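Chitinase (Thermococcus chitonophagus, PDB 5XSW) probably hydrolyses internal glycosidic bonds of chitin, this chain being the C-terminal portion of a longer protein and carrying a bound glycan. Local coordinates at residues K314-D324 with I348-A359; Y104-Y112 with R304-D313. All coordinates share one frame; numbering follows the deposited sequence.

Overall arrangement
The two contacts show how two successive helices are each held by another part of the chain. Contact 2 lies nearer the chain's centre and fastens the end of helix 288-311 to the loop leaving strand 98-104, between the strand-rich N-terminal part and the helical remainder. Contact 1, farther out, packs the next helix, 313-321, against the short helix 353-357. Both are partly buried. Contact 2 combines charged and polar bonds, one arginine gripping a carboxylate and another a backbone carbonyl, with an isoleucine on a tyrosine face; contact 1 is mainly an aromatic and aliphatic cluster with lysines at its margin. They meet where N316 bonds to Y308 and S109 and the Y315 and Y308 rings stack.

Contact 1: residues K314-D324 with I348-A359; sequences KYNEFLRLAKD and IFSDNWEKAINA
The indole of W353 is sandwiched between K314, whose CE lies over one face 3.6 Å from the six-membered ring's centroid, and CG2 of I357 over the opposite face; OE2 of E354 lies in plane at its edge. The F318 ring receives the edge of F349 on a face, planes at 56° and centroids 5.2 Å apart, and has CB of A356 at its edge. Y315, F318, F349 and W353 form an aromatic cluster, with W353 a knob among K314, E317, F318 and L321. The K314 chain, with CG roughly anti to N (chi1 -155°) and extended beyond, runs across the indole, bringing NZ 3.2 Å from O of F349, a hydrogen bond from above the carbonyl plane, with an off-centre cation-pi attraction. An alanine here is likely to leave that carbonyl without this donor and one indole face without its methylene cover. Beyond the helix, N of K323 bonds to O of I357 (2.8 Å), and a water links N of D324 to O of A356 and A359. The axes of 314-321 and 353-357 are inclined at 42°; around them, Y315 and F349 touch helix 288-311, F318 and I348 helix 327-338, and A356 helix 362-365.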
loop_
_atom_site.group_PDB
_atom_site.type_symbol
_atom_site.label_atom_id
_atom_site.label_comp_id
_atom_site.label_asym_id
_atom_site.label_seq_id
_atom_site.Cartn_x
_atom_site.Cartn_y
_atom_site.Cartn_z
ATOM N N LYS A 314 18.174 1.676 20.418
ATOM C CA LYS A 314 17.773 3.054 20.697
ATOM C C LYS A 314 16.274 3.227 20.963
ATOM O O LYS A 314 15.859 4.183 21.639
ATOM C CB LYS A 314 18.209 3.928 19.513
ATOM C CG LYS A 314 18.436 5.388 19.820
ATOM C CD LYS A 314 19.322 6.123 18.776
ATOM C CE LYS A 314 19.574 7.629 19.237
ATOM N NZ LYS A 314 20.422 8.559 18.365
ATOM N N TYR A 315 15.443 2.313 20.440
ATOM C CA TYR A 315 13.983 2.467 20.672
ATOM C C TYR A 315 13.653 2.313 22.157
ATOM O O TYR A 315 12.972 3.134 22.746
ATOM C CB TYR A 315 13.186 1.429 19.850
ATOM C CG TYR A 315 11.686 1.698 19.778
ATOM C CD1 TYR A 315 10.857 1.340 20.812
ATOM C CD2 TYR A 315 11.107 2.362 18.650
ATOM C CE1 TYR A 315 9.451 1.570 20.747
ATOM C CE2 TYR A 315 9.725 2.599 18.577
ATOM C CZ TYR A 315 8.904 2.198 19.615
ATOM O OH TYR A 315 7.550 2.438 19.539
ATOM N N ASN A 316 14.115 1.235 22.770
ATOM C CA ASN A 316 13.877 1.073 24.230
ATOM C C ASN A 316 14.581 2.175 25.082
ATOM O O ASN A 316 14.078 2.603 26.111
ATOM C CB ASN A 316 14.338 -0.326 24.680
ATOM C CG ASN A 316 13.446 -1.425 24.100
ATOM O OD1 ASN A 316 12.298 -1.149 23.773
ATOM N ND2 ASN A 316 13.965 -2.629 23.940
ATOM N N GLU A 317 15.699 2.666 24.578
ATOM C CA GLU A 317 16.394 3.762 25.253
ATOM C C GLU A 317 15.514 5.006 25.225
ATOM O O GLU A 317 15.325 5.667 26.235
ATOM C CB GLU A 317 17.761 3.996 24.596
ATOM C CG GLU A 317 18.542 5.115 25.224
ATOM C CD GLU A 317 19.799 5.487 24.418
ATOM O OE1 GLU A 317 20.002 4.899 23.332
ATOM O OE2 GLU A 317 20.576 6.371 24.875
ATOM N N PHE A 318 14.877 5.275 24.077
ATOM C CA PHE A 318 13.910 6.373 24.010
ATOM C C PHE A 318 12.731 6.183 24.968
ATOM O O PHE A 318 12.290 7.147 25.592
ATOM C CB PHE A 318 13.392 6.531 22.545
ATOM C CG PHE A 318 12.377 7.611 22.388
ATOM C CD1 PHE A 318 12.773 8.933 22.275
ATOM C CD2 PHE A 318 11.043 7.311 22.399
ATOM C CE1 PHE A 318 11.856 9.918 22.165
ATOM C CE2 PHE A 318 10.079 8.316 22.273
ATOM C CZ PHE A 318 10.485 9.605 22.156
ATOM N N LEU A 319 12.189 4.964 25.053
ATOM C CA LEU A 319 11.052 4.713 25.965
ATOM C C LEU A 319 11.475 4.996 27.444
ATOM O O LEU A 319 10.729 5.534 28.256
ATOM C CB LEU A 319 10.570 3.265 25.858
ATOM C CG LEU A 319 9.936 2.681 24.546
ATOM C CD1 LEU A 319 9.676 1.168 24.645
ATOM C CD2 LEU A 319 8.647 3.410 24.225
ATOM N N ARG A 320 12.688 4.600 27.775
ATOM C CA ARG A 320 13.244 4.805 29.147
ATOM C C ARG A 320 13.416 6.312 29.427
ATOM O O ARG A 320 13.018 6.797 30.460
ATOM C CB ARG A 320 14.551 3.990 29.232
ATOM C CG ARG A 320 15.405 4.006 30.483
ATOM C CD ARG A 320 16.399 2.792 30.453
ATOM N NE ARG A 320 17.448 2.870 29.421
ATOM C CZ ARG A 320 17.588 2.040 28.367
ATOM N NH1 ARG A 320 18.593 2.236 27.516
ATOM N NH2 ARG A 320 16.747 1.018 28.139
ATOM N N LEU A 321 13.906 7.082 28.460
ATOM C CA LEU A 321 14.328 8.468 28.735
ATOM C C LEU A 321 13.356 9.576 28.463
ATOM O O LEU A 321 13.499 10.653 29.053
ATOM C CB LEU A 321 15.595 8.808 27.938
ATOM C CG LEU A 321 16.845 7.936 28.151
ATOM C CD1 LEU A 321 17.936 8.251 27.147
ATOM C CD2 LEU A 321 17.376 8.161 29.545
ATOM N N ALA A 322 12.406 9.373 27.535
ATOM C CA ALA A 322 11.540 10.486 27.128
ATOM C C ALA A 322 10.807 11.078 28.316
ATOM O O ALA A 322 10.283 10.345 29.151
ATOM C CB ALA A 322 10.522 10.023 26.043
ATOM N N LYS A 323 10.720 12.400 28.387
ATOM C CA LYS A 323 9.956 13.010 29.500
ATOM C C LYS A 323 8.444 12.878 29.352
ATOM O O LYS A 323 7.725 12.928 30.342
ATOM C CB LYS A 323 10.306 14.500 29.659
ATOM C CG LYS A 323 11.650 14.767 30.404
ATOM C CD LYS A 323 11.988 16.279 30.506
ATOM C CE LYS A 323 13.518 16.508 30.771
ATOM N NZ LYS A 323 13.968 17.946 30.569
ATOM N N ASP A 324 7.943 12.725 28.127
ATOM C CA ASP A 324 6.491 12.620 27.896
ATOM C C ASP A 324 6.132 11.123 28.018
ATOM O O ASP A 324 6.609 10.267 27.242
ATOM C CB ASP A 324 6.121 13.199 26.501
ATOM C CG ASP A 324 4.629 13.097 26.172
ATOM O OD1 ASP A 324 3.854 12.438 26.896
ATOM O OD2 ASP A 324 4.224 13.723 25.180
ATOM N N ILE A 348 13.157 12.010 15.117
ATOM C CA ILE A 348 13.152 11.813 16.576
ATOM C C ILE A 348 14.298 10.947 17.080
ATOM O O ILE A 348 14.845 11.182 18.163
ATOM C CB ILE A 348 11.806 11.199 16.998
ATOM C CG1 ILE A 348 10.762 12.321 16.990
ATOM C CG2 ILE A 348 11.927 10.465 18.374
ATOM C CD1 ILE A 348 9.306 11.803 16.883
ATOM N N PHE A 349 14.705 9.961 16.293
ATOM C CA PHE A 349 15.685 8.997 16.747
ATOM C C PHE A 349 17.088 9.296 16.258
ATOM O O PHE A 349 17.967 8.472 16.374
ATOM C CB PHE A 349 15.264 7.578 16.319
ATOM C CG PHE A 349 13.956 7.155 16.935
ATOM C CD1 PHE A 349 12.753 7.465 16.304
ATOM C CD2 PHE A 349 13.927 6.492 18.174
ATOM C CE1 PHE A 349 11.505 7.113 16.912
ATOM C CE2 PHE A 349 12.712 6.143 18.788
ATOM C CZ PHE A 349 11.501 6.433 18.158
ATOM N N SER A 350 17.297 10.469 15.679
ATOM C CA SER A 350 18.637 10.808 15.182
ATOM C C SER A 350 18.832 12.289 15.426
ATOM O O SER A 350 19.064 12.704 16.581
ATOM C CB SER A 350 18.811 10.422 13.700
ATOM O OG SER A 350 17.697 10.865 12.914
ATOM N N ASP A 351 18.642 13.102 14.392
ATOM C CA ASP A 351 18.931 14.545 14.479
ATOM C C ASP A 351 18.256 15.246 15.638
ATOM O O ASP A 351 18.829 16.193 16.203
ATOM C CB ASP A 351 18.520 15.293 13.195
ATOM C CG ASP A 351 18.967 14.593 11.933
ATOM O OD1 ASP A 351 19.595 13.516 12.012
ATOM O OD2 ASP A 351 18.653 15.102 10.840
ATOM N N ASN A 352 17.029 14.847 15.986
ATOM C CA ASN A 352 16.294 15.613 16.987
ATOM C C ASN A 352 16.091 14.861 18.309
ATOM O O ASN A 352 15.229 15.193 19.108
ATOM C CB ASN A 352 14.942 16.102 16.414
ATOM C CG ASN A 352 15.147 17.055 15.260
ATOM O OD1 ASN A 352 15.944 17.971 15.370
ATOM N ND2 ASN A 352 14.497 16.804 14.126
ATOM N N TRP A 353 16.947 13.890 18.545
ATOM C CA TRP A 353 16.895 13.095 19.761
ATOM C C TRP A 353 16.746 13.874 21.074
ATOM O O TRP A 353 15.834 13.596 21.878
ATOM C CB TRP A 353 18.137 12.231 19.805
ATOM C CG TRP A 353 18.310 11.374 21.010
ATOM C CD1 TRP A 353 19.105 11.633 22.110
ATOM C CD2 TRP A 353 17.736 10.093 21.220
ATOM N NE1 TRP A 353 19.031 10.590 22.989
ATOM C CE2 TRP A 353 18.206 9.624 22.473
ATOM C CE3 TRP A 353 16.838 9.299 20.490
ATOM C CZ2 TRP A 353 17.823 8.390 23.001
ATOM C CZ3 TRP A 353 16.464 8.064 21.017
ATOM C CH2 TRP A 353 16.950 7.619 22.258
ATOM N N GLU A 354 17.596 14.874 21.291
ATOM C CA GLU A 354 17.580 15.545 22.581
ATOM C C GLU A 354 16.341 16.338 22.771
ATOM O O GLU A 354 15.754 16.339 23.862
ATOM C CB GLU A 354 18.817 16.480 22.757
ATOM C CG GLU A 354 20.105 15.701 22.922
ATOM C CD GLU A 354 20.137 14.867 24.228
ATOM O OE1 GLU A 354 19.449 15.239 25.207
ATOM O OE2 GLU A 354 20.833 13.828 24.263
ATOM N N LYS A 355 15.946 17.062 21.725
ATOM C CA LYS A 355 14.687 17.769 21.769
ATOM C C LYS A 355 13.517 16.809 22.049
ATOM O O LYS A 355 12.580 17.184 22.734
ATOM C CB LYS A 355 14.443 18.494 20.425
ATOM C CG LYS A 355 13.183 19.360 20.337
ATOM C CD LYS A 355 13.106 20.074 18.940
ATOM C CE LYS A 355 12.013 21.194 18.861
ATOM N NZ LYS A 355 12.585 22.619 18.847
ATOM N N ALA A 356 13.551 15.623 21.439
ATOM C CA ALA A 356 12.440 14.651 21.611
ATOM C C ALA A 356 12.386 14.123 23.043
ATOM O O ALA A 356 11.320 14.145 23.696
ATOM C CB ALA A 356 12.603 13.501 20.683
ATOM N N ILE A 357 13.527 13.649 23.555
ATOM C CA ILE A 357 13.439 13.076 24.910
ATOM C C ILE A 357 13.195 14.139 25.992
ATOM O O ILE A 357 12.700 13.805 27.079
ATOM C CB ILE A 357 14.654 12.255 25.314
ATOM C CG1 ILE A 357 15.881 13.117 25.434
ATOM C CG2 ILE A 357 14.878 11.035 24.391
ATOM C CD1 ILE A 357 17.063 12.309 25.973
ATOM N N ASN A 358 13.451 15.413 25.688
ATOM C CA ASN A 358 13.228 16.463 26.687
ATOM C C ASN A 358 11.898 17.141 26.603
ATOM O O ASN A 358 11.580 18.008 27.420
ATOM C CB ASN A 358 14.334 17.535 26.601
ATOM C CG ASN A 358 15.656 17.042 27.201
ATOM O OD1 ASN A 358 15.700 16.628 28.351
ATOM N ND2 ASN A 358 16.707 17.030 26.403
ATOM N N ALA A 359 11.095 16.766 25.620
ATOM C CA ALA A 359 9.818 17.426 25.470
ATOM C C ALA A 359 8.820 16.932 26.509
ATOM O O ALA A 359 8.649 15.725 26.678
ATOM C CB ALA A 359 9.257 17.207 24.004
HETATM O O HOH W 1 9.280 13.465 25.582
#

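Contact 2: residues Y104-Y112 with R304-D313; sequences YLRGESIIY and RELLYAAVGD
A side-on, two-nitrogen salt bridge between R106 and E305 anchors the loop after strand 98-104 to helix 288-311: R106 NE reaches E305 OE1 and NH2 reaches OE2, each at 2.7 Å. The guanidinium and carboxylate are nearly coplanar (9°), and both oxygens use their syn lone pairs. A bend at chi2 (-89°) of E305 carries the carboxylate round to R106 and Y112, whose hydroxyl donates to E305 OE2 at 2.6 Å from above the carboxylate plane. Thus three bonds, from R106 NE, R106 NH2 and the Y112 hydroxyl, hold this buried acid, an environment likely to favour its charged form, and a water ties OE1 to N of G107. The loop makes a type I turn from G107 to I110 against the helix's last turns. At G107 a side chain would run into CB of Y308. I110 settles on Y308, its CA over the ring face 3.7 Å from the centroid and its CG1 3.5 Å from CE2 of Y308. R304 grips O of I111 end-on, NH2 at 2.8 Å in the carbonyl plane and NH1 at 3.1 Å, while its NE pairs with E328. Past the helix, a water bridges OG of S109 and O of G312.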
loop_
_atom_site.group_PDB
_atom_site.type_symbol
_atom_site.label_atom_id
_atom_site.label_comp_id
_atom_site.label_asym_id
_atom_site.label_seq_id
_atom_site.Cartn_x
_atom_site.Cartn_y
_atom_site.Cartn_z
ATOM N N TYR A 104 18.224 -10.794 11.591
ATOM C CA TYR A 104 17.062 -10.537 10.704
ATOM C C TYR A 104 16.739 -9.064 10.691
ATOM O O TYR A 104 17.087 -8.290 11.627
ATOM C CB TYR A 104 15.831 -11.291 11.160
ATOM C CG TYR A 104 16.009 -12.754 11.136
ATOM C CD1 TYR A 104 16.300 -13.410 9.945
ATOM C CD2 TYR A 104 15.926 -13.490 12.314
ATOM C CE1 TYR A 104 16.475 -14.773 9.925
ATOM C CE2 TYR A 104 16.100 -14.860 12.306
ATOM C CZ TYR A 104 16.372 -15.490 11.108
ATOM O OH TYR A 104 16.556 -16.839 11.087
ATOM N N LEU A 105 16.008 -8.649 9.668
ATOM C CA LEU A 105 15.631 -7.246 9.590
ATOM C C LEU A 105 14.379 -7.048 10.467
ATOM O O LEU A 105 13.236 -7.029 9.982
ATOM C CB LEU A 105 15.374 -6.878 8.120
ATOM C CG LEU A 105 15.125 -5.434 7.787
ATOM C CD1 LEU A 105 16.276 -4.538 8.232
ATOM C CD2 LEU A 105 14.939 -5.415 6.268
ATOM N N ARG A 106 14.599 -6.893 11.761
ATOM C CA ARG A 106 13.550 -6.993 12.784
ATOM C C ARG A 106 14.253 -6.684 14.105
ATOM O O ARG A 106 15.331 -7.244 14.318
ATOM C CB ARG A 106 12.953 -8.375 12.794
ATOM C CG ARG A 106 11.521 -8.451 13.356
ATOM C CD ARG A 106 11.448 -8.694 14.859
ATOM N NE ARG A 106 10.055 -8.740 15.340
ATOM C CZ ARG A 106 9.495 -9.773 15.970
ATOM N NH1 ARG A 106 10.218 -10.863 16.282
ATOM N NH2 ARG A 106 8.214 -9.682 16.372
ATOM N N GLY A 107 13.705 -5.793 14.943
ATOM C CA GLY A 107 14.413 -5.367 16.147
ATOM C C GLY A 107 14.458 -6.534 17.092
ATOM O O GLY A 107 13.417 -7.043 17.497
ATOM N N GLU A 108 15.662 -6.958 17.456
ATOM C CA GLU A 108 15.824 -8.113 18.346
ATOM C C GLU A 108 15.278 -7.826 19.764
ATOM O O GLU A 108 14.885 -8.728 20.480
ATOM C CB GLU A 108 17.335 -8.493 18.384
ATOM C CG GLU A 108 17.828 -8.985 17.003
ATOM C CD GLU A 108 19.346 -9.236 16.910
ATOM O OE1 GLU A 108 20.045 -8.948 17.896
ATOM O OE2 GLU A 108 19.825 -9.703 15.843
ATOM N N SER A 109 15.242 -6.565 20.165
ATOM C CA SER A 109 14.821 -6.232 21.529
ATOM C C SER A 109 13.355 -5.771 21.671
ATOM O O SER A 109 12.960 -5.138 22.667
ATOM C CB SER A 109 15.745 -5.145 22.061
ATOM O OG SER A 109 15.528 -3.935 21.363
ATOM N N ILE A 110 12.538 -6.043 20.661
ATOM C CA ILE A 110 11.189 -5.503 20.720
ATOM C C ILE A 110 10.465 -6.068 21.905
ATOM O O ILE A 110 10.556 -7.295 22.203
ATOM C CB ILE A 110 10.413 -5.803 19.386
ATOM C CG1 ILE A 110 9.046 -5.132 19.432
ATOM C CG2 ILE A 110 10.291 -7.305 19.122
ATOM C CD1 ILE A 110 8.476 -4.918 17.920
ATOM N N ILE A 111 9.783 -5.185 22.622
ATOM C CA ILE A 111 9.050 -5.596 23.822
ATOM C C ILE A 111 7.591 -5.958 23.543
ATOM O O ILE A 111 6.817 -5.095 23.083
ATOM C CB ILE A 111 9.070 -4.502 24.900
ATOM C CG1 ILE A 111 10.527 -4.196 25.350
ATOM C CG2 ILE A 111 8.123 -4.921 26.131
ATOM C CD1 ILE A 111 10.593 -2.871 26.141
ATOM N N TYR A 112 7.216 -7.215 23.799
ATOM C CA TYR A 112 5.814 -7.620 23.711
ATOM C C TYR A 112 5.407 -8.135 25.104
ATOM O O TYR A 112 5.694 -9.256 25.433
ATOM C CB TYR A 112 5.602 -8.727 22.665
ATOM C CG TYR A 112 5.539 -8.146 21.255
ATOM C CD1 TYR A 112 4.490 -7.274 20.904
ATOM C CD2 TYR A 112 6.528 -8.422 20.315
ATOM C CE1 TYR A 112 4.431 -6.676 19.583
ATOM C CE2 TYR A 112 6.483 -7.848 19.015
ATOM C CZ TYR A 112 5.402 -6.990 18.679
ATOM O OH TYR A 112 5.353 -6.431 17.414
ATOM N N ARG A 304 5.454 0.095 14.660
ATOM C CA ARG A 304 6.332 -0.168 15.783
ATOM C C ARG A 304 7.473 -1.083 15.390
ATOM O O ARG A 304 8.611 -0.822 15.726
ATOM C CB ARG A 304 5.544 -0.776 16.939
ATOM C CG ARG A 304 6.295 -0.837 18.256
ATOM C CD ARG A 304 5.333 -0.916 19.421
ATOM N NE ARG A 304 5.979 -1.090 20.714
ATOM C CZ ARG A 304 6.239 -2.264 21.269
ATOM N NH1 ARG A 304 5.935 -3.386 20.643
ATOM N NH2 ARG A 304 6.814 -2.317 22.455
ATOM N N GLU A 305 7.151 -2.132 14.644
ATOM C CA GLU A 305 8.145 -3.068 14.124
ATOM C C GLU A 305 9.126 -2.379 13.193
ATOM O O GLU A 305 10.345 -2.695 13.198
ATOM C CB GLU A 305 7.503 -4.267 13.395
ATOM C CG GLU A 305 6.708 -5.293 14.331
ATOM C CD GLU A 305 7.588 -6.435 14.911
ATOM O OE1 GLU A 305 8.799 -6.459 14.591
ATOM O OE2 GLU A 305 7.045 -7.356 15.615
ATOM N N LEU A 306 8.632 -1.451 12.374
ATOM C CA LEU A 306 9.513 -0.756 11.430
ATOM C C LEU A 306 10.523 0.140 12.216
ATOM O O LEU A 306 11.724 0.215 11.869
ATOM C CB LEU A 306 8.696 0.139 10.470
ATOM C CG LEU A 306 9.497 0.990 9.507
ATOM C CD1 LEU A 306 10.281 0.152 8.511
ATOM C CD2 LEU A 306 8.486 1.919 8.765
ATOM N N LEU A 307 10.015 0.865 13.199
ATOM C CA LEU A 307 10.873 1.718 14.021
ATOM C C LEU A 307 11.968 0.851 14.669
ATOM O O LEU A 307 13.166 1.153 14.587
ATOM C CB LEU A 307 10.053 2.457 15.056
ATOM C CG LEU A 307 9.289 3.665 14.438
ATOM C CD1 LEU A 307 8.192 4.215 15.314
ATOM C CD2 LEU A 307 10.213 4.826 13.966
ATOM N N TYR A 308 11.553 -0.211 15.325
ATOM C CA TYR A 308 12.515 -1.113 15.962
ATOM C C TYR A 308 13.519 -1.658 14.988
ATOM O O TYR A 308 14.710 -1.762 15.335
ATOM C CB TYR A 308 11.805 -2.291 16.630
ATOM C CG TYR A 308 11.414 -2.089 18.105
ATOM C CD1 TYR A 308 12.371 -2.278 19.135
ATOM C CD2 TYR A 308 10.106 -1.825 18.466
ATOM C CE1 TYR A 308 12.013 -2.160 20.492
ATOM C CE2 TYR A 308 9.710 -1.727 19.827
ATOM C CZ TYR A 308 10.719 -1.909 20.839
ATOM O OH TYR A 308 10.369 -1.822 22.166
ATOM N N ALA A 309 13.073 -2.066 13.794
ATOM C CA ALA A 309 14.009 -2.645 12.799
ATOM C C ALA A 309 15.052 -1.641 12.365
ATOM O O ALA A 309 16.157 -2.022 11.941
ATOM C CB ALA A 309 13.283 -3.148 11.553
ATOM N N ALA A 310 14.683 -0.368 12.396
ATOM C CA ALA A 310 15.584 0.672 11.921
ATOM C C ALA A 310 16.522 1.165 13.009
ATOM O O ALA A 310 17.629 1.555 12.722
ATOM C CB ALA A 310 14.787 1.888 11.401
ATOM N N VAL A 311 16.033 1.293 14.233
ATOM C CA VAL A 311 16.858 1.989 15.241
ATOM C C VAL A 311 17.361 1.041 16.360
ATOM O O VAL A 311 18.174 1.444 17.190
ATOM C CB VAL A 311 16.112 3.186 15.853
ATOM C CG1 VAL A 311 15.552 4.079 14.736
ATOM C CG2 VAL A 311 15.021 2.747 16.777
ATOM N N GLY A 312 16.908 -0.211 16.339
ATOM C CA GLY A 312 17.277 -1.217 17.316
ATOM C C GLY A 312 17.179 -0.759 18.758
ATOM O O GLY A 312 16.140 -0.239 19.215
ATOM N N ASP A 313 18.291 -0.928 19.485
ATOM C CA ASP A 313 18.333 -0.674 20.936
ATOM C C ASP A 313 17.958 0.739 21.323
ATOM O O ASP A 313 17.471 0.998 22.421
ATOM C CB ASP A 313 19.737 -0.993 21.478
ATOM C CG ASP A 313 19.948 -2.500 21.682
ATOM O OD1 ASP A 313 18.925 -3.236 21.811
ATOM O OD2 ASP A 313 21.127 -2.943 21.709
HETATM O O HOH W 2 11.150 -4.944 14.192
HETATM O O HOH W 3 15.256 -1.152 21.461
HETATM O O HOH W 4 4.477 -3.827 18.175
#